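Local coordinates for protein ringhalexin (Hemachatus haemachatus, PDB 4ZQY) that inhibits factor X activation by the extrinsic tenase complex as an anticoagulant three-finger snake toxin, and also shows weak irreversible neurotoxicity, at residues Y23-F28 / T45-E50; R1-D6 / E15-G20; F28-T33 / Q52-C57. All blocks are in the same frame, centred on the assembly; numbering follows the deposited sequence.

Contact 1. Residues Y23-F28 / T45-E50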
loop_
_atom_site.group_PDB
_atom_site.type_symbol
_atom_site.label_atom_id
_atom_site.label_comp_id
_atom_site.label_asym_id
_atom_site.label_seq_id
_atom_site.Cartn_x
_atom_site.Cartn_y
_atom_site.Cartn_z
ATOM N N TYR A 23 4.824 13.945 -3.584
ATOM C CA TYR A 23 4.673 12.541 -3.239
ATOM C C TYR A 23 5.809 11.721 -3.823
ATOM O O TYR A 23 6.307 12.020 -4.904
ATOM C CB TYR A 23 3.346 11.997 -3.764
ATOM C CG TYR A 23 2.128 12.579 -3.089
ATOM C CD1 TYR A 23 1.726 12.152 -1.830
ATOM C CD2 TYR A 23 1.373 13.554 -3.726
ATOM C CE1 TYR A 23 0.606 12.688 -1.224
ATOM C CE2 TYR A 23 0.259 14.093 -3.134
ATOM C CZ TYR A 23 -0.126 13.659 -1.884
ATOM O OH TYR A 23 -1.248 14.207 -1.301
ATOM N N CYS A 24 6.244 10.713 -3.078
ATOM C CA CYS A 24 7.152 9.707 -3.603
ATOM C C CYS A 24 6.339 8.436 -3.726
ATOM O O CYS A 24 5.497 8.162 -2.877
ATOM C CB CYS A 24 8.330 9.457 -2.662
ATOM S SG CYS A 24 9.433 10.818 -2.310
ATOM N N PHE A 25 6.543 7.666 -4.785
ATOM C CA PHE A 25 5.799 6.421 -4.896
ATOM C C PHE A 25 6.758 5.252 -5.074
ATOM O O PHE A 25 7.919 5.442 -5.430
ATOM C CB PHE A 25 4.799 6.458 -6.047
ATOM C CG PHE A 25 5.432 6.423 -7.392
ATOM C CD1 PHE A 25 5.728 5.212 -7.997
ATOM C CD2 PHE A 25 5.725 7.590 -8.058
ATOM C CE1 PHE A 25 6.316 5.172 -9.229
ATOM C CE2 PHE A 25 6.313 7.553 -9.296
ATOM C CZ PHE A 25 6.609 6.344 -9.881
ATOM N N LYS A 26 6.244 4.045 -4.858
ATOM C CA LYS A 26 6.957 2.821 -5.197
ATOM C C LYS A 26 6.011 1.785 -5.798
ATOM O O LYS A 26 5.002 1.434 -5.198
ATOM C CB LYS A 26 7.665 2.219 -3.987
ATOM C CG LYS A 26 8.508 1.023 -4.402
ATOM C CD LYS A 26 9.313 0.399 -3.285
ATOM C CE LYS A 26 8.441 -0.487 -2.414
ATOM N NZ LYS A 26 9.236 -1.308 -1.460
ATOM N N LYS A 27 6.354 1.285 -6.979
ATOM C CA LYS A 27 5.511 0.335 -7.684
ATOM C C LYS A 27 6.176 -1.050 -7.770
ATOM O O LYS A 27 7.339 -1.166 -8.142
ATOM C CB LYS A 27 5.228 0.879 -9.091
ATOM C CG LYS A 27 3.951 0.428 -9.760
ATOM C CD LYS A 27 3.716 1.165 -11.094
ATOM C CE LYS A 27 3.271 2.623 -10.861
ATOM N NZ LYS A 27 2.979 3.388 -12.117
ATOM N N PHE A 28 5.447 -2.097 -7.393
ATOM C CA PHE A 28 5.997 -3.452 -7.442
ATOM C C PHE A 28 4.898 -4.490 -7.690
ATOM O O PHE A 28 3.742 -4.256 -7.347
ATOM C CB PHE A 28 6.781 -3.754 -6.156
ATOM C CG PHE A 28 5.987 -3.613 -4.893
ATOM C CD1 PHE A 28 5.812 -2.375 -4.294
ATOM C CD2 PHE A 28 5.471 -4.731 -4.269
ATOM C CE1 PHE A 28 5.094 -2.252 -3.125
ATOM C CE2 PHE A 28 4.750 -4.618 -3.096
ATOM C CZ PHE A 28 4.562 -3.377 -2.520
ATOM N N THR A 45 0.238 13.269 -7.465
ATOM C CA THR A 45 -0.833 12.519 -6.815
ATOM C C THR A 45 -0.449 11.043 -6.778
ATOM O O THR A 45 0.226 10.557 -7.690
ATOM C CB THR A 45 -2.168 12.659 -7.562
ATOM O OG1 THR A 45 -2.055 12.051 -8.853
ATOM C CG2 THR A 45 -2.555 14.122 -7.723
ATOM N N CYS A 46 -0.900 10.331 -5.746
ATOM C CA CYS A 46 -0.642 8.897 -5.631
ATOM C C CYS A 46 -1.090 8.183 -6.896
ATOM O O CYS A 46 -2.259 8.252 -7.268
ATOM C CB CYS A 46 -1.361 8.297 -4.418
ATOM S SG CYS A 46 -0.803 8.871 -2.802
ATOM N N PRO A 47 -0.142 7.521 -7.578
ATOM C CA PRO A 47 -0.430 6.767 -8.798
ATOM C C PRO A 47 -1.537 5.759 -8.547
ATOM O O PRO A 47 -1.548 5.150 -7.478
ATOM C CB PRO A 47 0.888 6.032 -9.071
ATOM C CG PRO A 47 1.930 6.835 -8.364
ATOM C CD PRO A 47 1.261 7.371 -7.145
ATOM N N LYS A 48 -2.456 5.588 -9.488
ATOM C CA LYS A 48 -3.448 4.531 -9.355
ATOM C C LYS A 48 -2.779 3.207 -9.672
ATOM O O LYS A 48 -1.937 3.147 -10.565
ATOM C CB LYS A 48 -4.618 4.780 -10.310
ATOM C CG LYS A 48 -5.294 6.142 -10.099
ATOM C CD LYS A 48 -5.437 6.474 -8.612
ATOM C CE LYS A 48 -5.987 7.875 -8.396
ATOM N NZ LYS A 48 -6.105 8.193 -6.944
ATOM N N PRO A 49 -3.118 2.148 -8.921
ATOM C CA PRO A 49 -2.477 0.857 -9.176
ATOM C C PRO A 49 -3.058 0.150 -10.390
ATOM O O PRO A 49 -4.157 0.459 -10.851
ATOM C CB PRO A 49 -2.762 0.070 -7.898
ATOM C CG PRO A 49 -3.847 0.794 -7.189
ATOM C CD PRO A 49 -4.187 2.041 -7.920
ATOM N N GLU A 50 -2.302 -0.829 -10.871
ATOM C CA GLU A 50 -2.657 -1.669 -12.004
ATOM C C GLU A 50 -2.963 -3.080 -11.501
ATOM O O GLU A 50 -2.697 -3.385 -10.340
ATOM C CB GLU A 50 -1.506 -1.687 -13.017
ATOM C CG GLU A 50 -1.243 -0.319 -13.658
ATOM C CD GLU A 50 0.089 0.287 -13.226
ATOM O OE1 GLU A 50 0.884 -0.427 -12.582
ATOM O OE2 GLU A 50 0.335 1.477 -13.518
#
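Pro47 lays its ring against the root of the Phe25 side chain. Its CG stands 3.7 Å from Phe25 CG, and its CD lies 3.8 Å from Phe25 CB, so the proline meets the near end of the aromatic group and not the distant CZ. The two side chains cross obliquely. Phe25 holds its CG between its own backbone N and carbonyl carbon (chi1 71°), which leaves the start of the ring beside the proline.

Tyr23 supplies the next contact along the strand. The CD2 side of its ring runs beside the backbone of Thr45, with Tyr23 CD2 3.9 Å from Thr45 N. Tyr23 CD1 is its atom nearest Cys46 SG, and the sulfur approaches the ring obliquely in a sulfur-aromatic contact, Cys46 SG lying 4.6 Å from the centroid of the Tyr23 ring. The same sulfur is tied to Cys57 by a disulfide, which links the connection to strand 53-58.

At the far end Lys27 extends from the strand, bends at chi3 (-74°) and crosses Glu50 at about a right angle. A salt bridge joins Lys27 NZ to Glu50 OE2 at 3.6 Å, and the aliphatic part takes a share too, with Lys27 CD 3.6 Å from Glu50 OE1.

No backbone hydrogen bond spans the pair, although the two segments run in nearly the same direction (11° apart). Residues 45-50 are an irregular connection that leaves strand 39-43, passes over the central strand 23-29 and leads to strand 53-58. Below it, Phe25 also packs on Ile39 and Ala43, Lys27 touches Ile39 and Val53, and Pro49 rests on Val55, so the connection lies against one face of the three-stranded antiparallel sheet.

Contact 2. Residues R1-D6 / E15-G20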
loop_
_atom_site.group_PDB
_atom_site.type_symbol
_atom_site.label_atom_id
_atom_site.label_comp_id
_atom_site.label_asym_id
_atom_site.label_seq_id
_atom_site.Cartn_x
_atom_site.Cartn_y
_atom_site.Cartn_z
ATOM N N ARG A 1 10.679 18.243 -2.831
ATOM C CA ARG A 1 10.574 16.898 -2.284
ATOM C C ARG A 1 11.623 16.025 -2.930
ATOM O O ARG A 1 11.949 16.172 -4.105
ATOM C CB ARG A 1 9.170 16.337 -2.503
ATOM C CG ARG A 1 8.903 14.947 -1.901
ATOM C CD ARG A 1 9.225 14.907 -0.404
ATOM N NE ARG A 1 8.602 15.947 0.418
ATOM C CZ ARG A 1 7.317 16.046 0.719
ATOM N NH1 ARG A 1 6.908 17.049 1.477
ATOM N NH2 ARG A 1 6.448 15.151 0.281
ATOM N N LEU A 2 12.185 15.148 -2.111
ATOM C CA LEU A 2 13.183 14.195 -2.551
ATOM C C LEU A 2 12.668 12.785 -2.432
ATOM O O LEU A 2 12.114 12.398 -1.405
ATOM C CB LEU A 2 14.456 14.311 -1.721
ATOM C CG LEU A 2 15.322 15.560 -1.729
ATOM C CD1 LEU A 2 16.563 15.252 -0.947
ATOM C CD2 LEU A 2 15.659 15.987 -3.138
ATOM N N CYS A 3 12.805 12.047 -3.523
ATOM C CA CYS A 3 12.367 10.667 -3.601
ATOM C C CYS A 3 13.538 9.794 -3.972
ATOM O O CYS A 3 14.577 10.283 -4.407
ATOM C CB CYS A 3 11.251 10.504 -4.618
ATOM S SG CYS A 3 9.791 11.427 -4.199
ATOM N N LEU A 4 13.353 8.494 -3.784
ATOM C CA LEU A 4 14.352 7.518 -4.157
ATOM C C LEU A 4 14.061 7.056 -5.564
ATOM O O LEU A 4 12.900 6.959 -5.966
ATOM C CB LEU A 4 14.341 6.345 -3.192
ATOM C CG LEU A 4 14.742 6.667 -1.760
ATOM C CD1 LEU A 4 14.602 5.419 -0.913
ATOM C CD2 LEU A 4 16.173 7.168 -1.750
ATOM N N SER A 5 15.116 6.778 -6.319
ATOM C CA SER A 5 14.951 6.247 -7.661
ATOM C C SER A 5 15.252 4.760 -7.606
ATOM O O SER A 5 14.668 3.963 -8.343
ATOM C CB SER A 5 15.892 6.949 -8.622
ATOM O OG SER A 5 15.628 8.338 -8.581
ATOM N N ASP A 6 16.196 4.414 -6.730
ATOM C CA ASP A 6 16.572 3.034 -6.492
ATOM C C ASP A 6 16.967 2.945 -5.022
ATOM O O ASP A 6 17.403 3.939 -4.433
ATOM C CB ASP A 6 17.697 2.577 -7.416
ATOM C CG ASP A 6 17.842 1.065 -7.431
ATOM O OD1 ASP A 6 17.027 0.410 -8.115
ATOM O OD2 ASP A 6 18.745 0.531 -6.748
ATOM N N GLU A 15 16.608 11.540 -6.224
ATOM C CA GLU A 15 16.225 12.595 -7.142
ATOM C C GLU A 15 15.433 13.697 -6.454
ATOM O O GLU A 15 14.911 13.510 -5.350
ATOM C CB GLU A 15 15.407 12.021 -8.293
ATOM C CG GLU A 15 14.092 11.384 -7.880
ATOM C CD GLU A 15 13.267 10.974 -9.081
ATOM O OE1 GLU A 15 12.920 11.853 -9.894
ATOM O OE2 GLU A 15 13.003 9.767 -9.238
ATOM N N ILE A 16 15.431 14.872 -7.071
ATOM C CA ILE A 16 14.634 15.993 -6.588
ATOM C C ILE A 16 13.349 16.141 -7.429
ATOM O O ILE A 16 13.382 16.151 -8.658
ATOM C CB ILE A 16 15.469 17.297 -6.555
ATOM C CG1 ILE A 16 14.644 18.458 -6.000
ATOM C CG2 ILE A 16 16.142 17.587 -7.894
ATOM C CD1 ILE A 16 15.482 19.644 -5.645
ATOM N N CYS A 17 12.209 16.203 -6.754
ATOM C CA CYS A 17 10.923 16.220 -7.436
ATOM C C CYS A 17 10.603 17.541 -8.101
ATOM O O CYS A 17 10.940 18.596 -7.575
ATOM C CB CYS A 17 9.810 15.888 -6.448
ATOM S SG CYS A 17 9.867 14.222 -5.851
ATOM N N PRO A 18 9.950 17.484 -9.269
ATOM C CA PRO A 18 9.446 18.686 -9.938
ATOM C C PRO A 18 8.585 19.531 -9.010
ATOM O O PRO A 18 8.110 19.019 -7.994
ATOM C CB PRO A 18 8.587 18.126 -11.070
ATOM C CG PRO A 18 9.123 16.772 -11.346
ATOM C CD PRO A 18 9.829 16.279 -10.106
ATOM N N GLU A 19 8.362 20.795 -9.365
ATOM C CA GLU A 19 7.453 21.654 -8.607
ATOM C C GLU A 19 6.068 21.037 -8.554
ATOM O O GLU A 19 5.561 20.534 -9.558
ATOM C CB GLU A 19 7.362 23.056 -9.216
ATOM C CG GLU A 19 8.629 23.878 -9.077
ATOM C CD GLU A 19 8.491 25.265 -9.672
ATOM O OE1 GLU A 19 8.202 26.218 -8.915
ATOM O OE2 GLU A 19 8.683 25.404 -10.897
ATOM N N GLY A 20 5.474 21.067 -7.367
ATOM C CA GLY A 20 4.119 20.584 -7.165
ATOM C C GLY A 20 4.044 19.103 -6.897
ATOM O O GLY A 20 3.028 18.606 -6.410
#
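Glu15 swings its CG between its own backbone N and carbonyl carbon (chi1 63°) and then runs extended, which carries the carboxylate alongside Ser5, whose OG is turned away from its own carbonyl carbon (chi1 -58°). Ser5 OG donates to Glu15 OE2 at 3.1 Å, arriving from above the carboxylate plane. The backbones pair antiparallel. Cys3 and Glu15 form a hydrogen-bonded pair, with Glu15 N to Cys3 O at 3.0 Å and Cys3 N to Glu15 O at 3.1 Å. Beyond them Cys17 N reaches Arg1 O at 2.7 Å. Between these bonds Leu2 and Ile16 are a non-hydrogen-bonded pair, and Leu2 CD2 touches Ile16 CB at 3.7 Å.

Cys3 and Cys17 bring their sulfurs side by side without bonding to each other: Cys3 joins Cys24 and Cys17 joins Cys42. Arg1 CB and CG lie against Cys17 SG. This is the base of the hairpin formed by strands 2-7 and 12-16, interrupted further out by a classic bulge where Ser5 and Asp6 both face Thr13. The two disulfides fasten that base to strands 23-29 and 39-43.

Contact 3. Residues F28-T33 / Q52-C57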
loop_
_atom_site.group_PDB
_atom_site.type_symbol
_atom_site.label_atom_id
_atom_site.label_comp_id
_atom_site.label_asym_id
_atom_site.label_seq_id
_atom_site.Cartn_x
_atom_site.Cartn_y
_atom_site.Cartn_z
ATOM N N PHE A 28 5.447 -2.097 -7.393
ATOM C CA PHE A 28 5.997 -3.452 -7.442
ATOM C C PHE A 28 4.898 -4.490 -7.690
ATOM O O PHE A 28 3.742 -4.256 -7.347
ATOM C CB PHE A 28 6.781 -3.754 -6.156
ATOM C CG PHE A 28 5.987 -3.613 -4.893
ATOM C CD1 PHE A 28 5.812 -2.375 -4.294
ATOM C CD2 PHE A 28 5.471 -4.731 -4.269
ATOM C CE1 PHE A 28 5.094 -2.252 -3.125
ATOM C CE2 PHE A 28 4.750 -4.618 -3.096
ATOM C CZ PHE A 28 4.562 -3.377 -2.520
ATOM N N PRO A 29 5.251 -5.630 -8.313
ATOM C CA PRO A 29 4.225 -6.606 -8.707
ATOM C C PRO A 29 3.698 -7.424 -7.536
ATOM O O PRO A 29 4.395 -7.496 -6.526
ATOM C CB PRO A 29 4.968 -7.504 -9.696
ATOM C CG PRO A 29 6.387 -7.407 -9.257
ATOM C CD PRO A 29 6.583 -6.006 -8.806
ATOM N N LYS A 30 2.562 -8.110 -7.700
ATOM C CA LYS A 30 1.938 -8.748 -6.542
ATOM C C LYS A 30 2.298 -10.202 -6.258
ATOM O O LYS A 30 2.458 -10.572 -5.092
ATOM C CB LYS A 30 0.398 -8.696 -6.709
ATOM C CG LYS A 30 -0.342 -7.496 -6.098
ATOM C CD LYS A 30 -1.898 -7.547 -6.267
ATOM C CE LYS A 30 -2.653 -8.503 -5.327
ATOM N NZ LYS A 30 -2.503 -8.250 -3.863
ATOM N N GLY A 31 2.476 -11.029 -7.287
ATOM C CA GLY A 31 2.933 -12.378 -7.010
ATOM C C GLY A 31 4.369 -12.744 -7.274
ATOM O O GLY A 31 4.682 -13.920 -7.407
ATOM N N ILE A 32 5.241 -11.756 -7.394
ATOM C CA ILE A 32 6.629 -12.031 -7.737
ATOM C C ILE A 32 7.557 -11.976 -6.521
ATOM O O ILE A 32 7.623 -10.929 -5.881
ATOM C CB ILE A 32 7.150 -11.059 -8.796
ATOM C CG1 ILE A 32 6.110 -10.855 -9.898
ATOM C CG2 ILE A 32 8.470 -11.549 -9.363
ATOM C CD1 ILE A 32 6.005 -11.982 -10.861
ATOM N N THR A 33 8.238 -13.055 -6.144
ATOM C CA THR A 33 9.287 -12.872 -5.132
ATOM C C THR A 33 10.663 -13.095 -5.734
ATOM O O THR A 33 11.673 -12.695 -5.154
ATOM C CB THR A 33 9.098 -13.784 -3.922
ATOM O OG1 THR A 33 9.021 -15.141 -4.363
ATOM C CG2 THR A 33 7.843 -13.413 -3.170
ATOM N N GLN A 52 -2.021 -6.464 -11.290
ATOM C CA GLN A 52 -1.243 -7.220 -10.320
ATOM C C GLN A 52 -0.112 -6.361 -9.833
ATOM O O GLN A 52 1.048 -6.758 -9.897
ATOM C CB GLN A 52 -0.748 -8.536 -10.923
ATOM C CG GLN A 52 -1.755 -9.620 -11.158
ATOM C CD GLN A 52 -1.760 -10.619 -10.027
ATOM O OE1 GLN A 52 -0.713 -11.099 -9.598
ATOM N NE2 GLN A 52 -2.951 -10.980 -9.570
ATOM N N VAL A 53 -0.453 -5.191 -9.307
ATOM C CA VAL A 53 0.552 -4.259 -8.838
ATOM C C VAL A 53 0.103 -3.539 -7.569
ATOM O O VAL A 53 -1.061 -3.154 -7.454
ATOM C CB VAL A 53 0.840 -3.187 -9.938
ATOM C CG1 VAL A 53 1.613 -2.027 -9.363
ATOM C CG2 VAL A 53 1.573 -3.784 -11.141
ATOM N N TYR A 54 1.020 -3.382 -6.614
ATOM C CA TYR A 54 0.842 -2.466 -5.485
ATOM C C TYR A 54 1.550 -1.135 -5.771
ATOM O O TYR A 54 2.561 -1.122 -6.476
ATOM C CB TYR A 54 1.425 -3.039 -4.189
ATOM C CG TYR A 54 0.801 -4.312 -3.659
ATOM C CD1 TYR A 54 -0.430 -4.288 -3.026
ATOM C CD2 TYR A 54 1.494 -5.520 -3.693
ATOM C CE1 TYR A 54 -0.993 -5.441 -2.517
ATOM C CE2 TYR A 54 0.944 -6.671 -3.168
ATOM C CZ TYR A 54 -0.303 -6.624 -2.582
ATOM O OH TYR A 54 -0.885 -7.758 -2.061
ATOM N N VAL A 55 1.023 -0.020 -5.254
ATOM C CA VAL A 55 1.765 1.250 -5.299
ATOM C C VAL A 55 1.822 1.785 -3.870
ATOM O O VAL A 55 0.817 1.905 -3.180
ATOM C CB VAL A 55 1.186 2.318 -6.300
ATOM C CG1 VAL A 55 0.642 1.645 -7.545
ATOM C CG2 VAL A 55 0.131 3.189 -5.672
ATOM N N ASP A 56 3.031 2.016 -3.394
ATOM C CA ASP A 56 3.205 2.694 -2.132
ATOM C C ASP A 56 3.186 4.156 -2.488
ATOM O O ASP A 56 3.679 4.551 -3.540
ATOM C CB ASP A 56 4.531 2.353 -1.451
ATOM C CG ASP A 56 4.638 0.890 -1.086
ATOM O OD1 ASP A 56 3.626 0.178 -1.225
ATOM O OD2 ASP A 56 5.725 0.456 -0.647
ATOM N N CYS A 57 2.557 4.954 -1.642
ATOM C CA CYS A 57 2.559 6.384 -1.840
ATOM C C CYS A 57 2.819 7.038 -0.489
ATOM O O CYS A 57 2.121 6.753 0.480
ATOM C CB CYS A 57 1.223 6.833 -2.448
ATOM S SG CYS A 57 1.174 8.512 -3.043
#
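Lys30, Tyr54 and Phe28 bury similar amounts of surface and make one cluster: Lys30 lies over a face of the tyrosine, and Phe28 meets its CD2 side obliquely. Lys30 CG stands 3.7 Å from the centroid of the Tyr54 ring in a CH-pi contact, offset toward the rim. Bends at chi3 (77°) and chi4 curl the chain back so that Lys30 NZ ends beside the Tyr54 hydroxyl as a hydrogen-bond donor, although that bond is modelled too short for its length to be trusted. The same amine has a long, weak ion pair with Glu15 of the second subunit.

The two ring planes are at 37°, with Phe28 CE2 3.4 Å from Tyr54 CD2. Tyr54 CB sits over one face of the phenylalanine ring, 3.9 Å from its centroid. At the edge of this ring, near its plane, Asp56 OD1 lies 3.4 Å from Phe28 CE1. The carboxylate is steeply turned against the ring (77°), and its OD1 is hydrogen-bonded to Thr13 of the second subunit.

Beneath these side chains Phe28 and Tyr54 form an antiparallel hydrogen-bonded pair, with Phe28 N to Tyr54 O at 3.2 Å and Tyr54 N to Phe28 O at 3.0 Å. Lys30 N adds a bond to Gln52 O at 3.0 Å, just where the strand gives way to a turn. Such antiparallel pairing of the central finger with the third-finger strand 53-58 forms one side of the three-stranded sheet typical of the three-finger toxin fold; strand 39-43 completes it on the other side of 23-29.

Contacts 1 and 3 share Phe28 and the strand 23-29, with centres about 10 Å apart. The Cys46-Cys57 disulfide joins them, and Lys26 O lies 2.7 Å from Asp56 N in a probable backbone hydrogen bond. Contact 2, in the first finger, is bound to contact 1 by the Cys3-Cys24 disulfide, their centres about 13 Å apart. It lies on the opposite side of the chain's centre from contact 3, about 21 Å away between centres and about 9 Å between nearest atoms. Both contacts 1 and 3 touch the second subunit; in contact 3, Val55, Asp56 and Cys57 pair antiparallel with a strand of it, so the sheet continues across the interface.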